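Side-chain contact in 2-nitropropane dioxygenase (Streptomyces ansochromogenes, PDB 3BW2), which oxidises nitroalkanes with the help of bound FMN and probably detoxifies propionate 3-nitronate, using molecular oxygen: residues A[300-303]-A[304-308]. Sequence-based numbering, arbitrary orientation.
Sequences LTSP and LRKAA
T301 meets R305 one turn further along helix 296-311. Its OG1 stands obliquely to the R305 guanidinium, 3.1 Å from both NE and NH2, in two weak, bent hydrogen bonds (N-H...O 122°); the hydroxyl is also hydrogen-bonded to the carbonyl of F270. The guanidinium gets back there because the arginine chain, extended at first, bends at chi3 (-79°), which lets NH2 also reach the carbonyl of H298 weakly. Along the backbone, R305 N makes a straight bond of 2.9 Å to T301 O. S302 repeats the i to i+4 spacing with K306: its OG, anti to the backbone N, takes a 2.6 Å hydrogen bond from K306 NZ, while K306 CG rests on S302 O at 3.2 Å. P303 has no N-H to offer the preceding turn and kinks the helix, yet the break is local: A307 N still bonds P303 O at 3.0 Å. With an alanine at R305, T301 OG1 would probably keep F270 but lose both guanidinium donors, and H298 O its weak one. The R305 side chain lies about 9 Å from the bound FMN. Chemically, two neighbouring basic side chains each turn back to a hydroxyl four residues earlier, and no carboxylate across the contact neutralises them.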
ATOM      1  N   LEU A 300      -5.647 -24.121 -16.482  1.00 23.85           N
ATOM      2  CA  LEU A 300      -5.130 -25.305 -15.820  1.00 24.84           C
ATOM      3  C   LEU A 300      -5.835 -25.623 -14.497  1.00 24.73           C
ATOM      4  O   LEU A 300      -6.208 -26.773 -14.246  1.00 25.51           O
ATOM      5  CB  LEU A 300      -3.632 -25.116 -15.574  1.00 27.10           C
ATOM      6  CG  LEU A 300      -2.763 -26.336 -15.277  1.00 29.68           C
ATOM      7  CD1 LEU A 300      -2.716 -27.245 -16.501  1.00 28.93           C
ATOM      8  CD2 LEU A 300      -1.358 -25.871 -14.906  1.00 29.63           C
ATOM      9  N   THR A 301      -6.032 -24.605 -13.664  1.00 22.82           N
ATOM     10  CA  THR A 301      -6.647 -24.792 -12.346  1.00 21.36           C
ATOM     11  C   THR A 301      -8.162 -24.639 -12.265  1.00 21.23           C
ATOM     12  O   THR A 301      -8.769 -25.027 -11.264  1.00 18.92           O
ATOM     13  CB  THR A 301      -6.057 -23.811 -11.318  1.00 20.39           C
ATOM     14  OG1 THR A 301      -6.488 -22.481 -11.631  1.00 18.66           O
ATOM     15  CG2 THR A 301      -4.535 -23.865 -11.335  1.00 20.00           C
ATOM     16  N   SER A 302      -8.769 -24.071 -13.302  1.00 21.81           N
ATOM     17  CA  SER A 302     -10.211 -23.852 -13.298  1.00 22.24           C
ATOM     18  C   SER A 302     -11.012 -25.056 -12.802  1.00 22.96           C
ATOM     19  O   SER A 302     -11.898 -24.906 -11.961  1.00 21.57           O
ATOM     20  CB  SER A 302     -10.693 -23.444 -14.688  1.00 23.30           C
ATOM     21  OG  SER A 302     -12.074 -23.142 -14.642  1.00 29.33           O
ATOM     22  N   PRO A 303     -10.719 -26.264 -13.322  1.00 23.73           N
ATOM     23  CA  PRO A 303     -11.439 -27.467 -12.895  1.00 23.78           C
ATOM     24  C   PRO A 303     -11.226 -27.752 -11.408  1.00 23.36           C
ATOM     25  O   PRO A 303     -12.134 -28.206 -10.718  1.00 23.35           O
ATOM     26  CB  PRO A 303     -10.839 -28.562 -13.776  1.00 24.39           C
ATOM     27  CG  PRO A 303     -10.442 -27.821 -15.013  1.00 25.49           C
ATOM     28  CD  PRO A 303      -9.816 -26.575 -14.445  1.00 24.78           C
ATOM     29  N   LEU A 304     -10.019 -27.485 -10.920  1.00 23.18           N
ATOM     30  CA  LEU A 304      -9.705 -27.715  -9.510  1.00 22.87           C
ATOM     31  C   LEU A 304     -10.547 -26.791  -8.640  1.00 23.44           C
ATOM     32  O   LEU A 304     -11.146 -27.220  -7.649  1.00 22.58           O
ATOM     33  CB  LEU A 304      -8.215 -27.462  -9.250  1.00 21.63           C
ATOM     34  CG  LEU A 304      -7.235 -28.371 -10.001  1.00 21.97           C
ATOM     35  CD1 LEU A 304      -5.794 -27.937  -9.717  1.00 22.65           C
ATOM     36  CD2 LEU A 304      -7.452 -29.817  -9.580  1.00 20.93           C
ATOM     37  N   ARG A 305     -10.603 -25.520  -9.022  1.00 21.92           N
ATOM     38  CA  ARG A 305     -11.376 -24.543  -8.273  1.00 22.88           C
ATOM     39  C   ARG A 305     -12.869 -24.847  -8.300  1.00 22.34           C
ATOM     40  O   ARG A 305     -13.558 -24.641  -7.303  1.00 21.17           O
ATOM     41  CB  ARG A 305     -11.107 -23.138  -8.810  1.00 23.38           C
ATOM     42  CG  ARG A 305      -9.752 -22.583  -8.387  1.00 24.21           C
ATOM     43  CD  ARG A 305      -9.520 -21.207  -8.975  1.00 27.79           C
ATOM     44  NE  ARG A 305      -9.102 -21.285 -10.367  1.00 28.88           N
ATOM     45  CZ  ARG A 305      -9.124 -20.259 -11.207  1.00 30.21           C
ATOM     46  NH1 ARG A 305      -9.557 -19.073 -10.796  1.00 28.89           N
ATOM     47  NH2 ARG A 305      -8.701 -20.418 -12.454  1.00 27.87           N
ATOM     48  N   LYS A 306     -13.368 -25.333  -9.435  1.00 22.97           N
ATOM     49  CA  LYS A 306     -14.786 -25.678  -9.547  1.00 24.05           C
ATOM     50  C   LYS A 306     -15.105 -26.821  -8.588  1.00 22.18           C
ATOM     51  O   LYS A 306     -16.122 -26.803  -7.899  1.00 22.88           O
ATOM     52  CB  LYS A 306     -15.143 -26.130 -10.968  1.00 26.04           C
ATOM     53  CG  LYS A 306     -15.112 -25.053 -12.039  1.00 30.82           C
ATOM     54  CD  LYS A 306     -15.770 -25.584 -13.314  1.00 34.83           C
ATOM     55  CE  LYS A 306     -15.722 -24.578 -14.453  1.00 37.56           C
ATOM     56  NZ  LYS A 306     -14.343 -24.401 -14.987  1.00 40.91           N
ATOM     57  N   ALA A 307     -14.235 -27.822  -8.561  1.00 20.44           N
ATOM     58  CA  ALA A 307     -14.431 -28.971  -7.688  1.00 21.93           C
ATOM     59  C   ALA A 307     -14.413 -28.541  -6.225  1.00 22.51           C
ATOM     60  O   ALA A 307     -15.265 -28.953  -5.436  1.00 21.43           O
ATOM     61  CB  ALA A 307     -13.346 -30.004  -7.943  1.00 22.74           C
ATOM     62  N   ALA A 308     -13.441 -27.708  -5.867  1.00 21.76           N
ATOM     63  CA  ALA A 308     -13.315 -27.227  -4.497  1.00 21.55           C
ATOM     64  C   ALA A 308     -14.569 -26.459  -4.082  1.00 23.00           C
ATOM     65  O   ALA A 308     -15.094 -26.647  -2.977  1.00 19.70           O
ATOM     66  CB  ALA A 308     -12.084 -26.336  -4.371  1.00 20.52           C
TER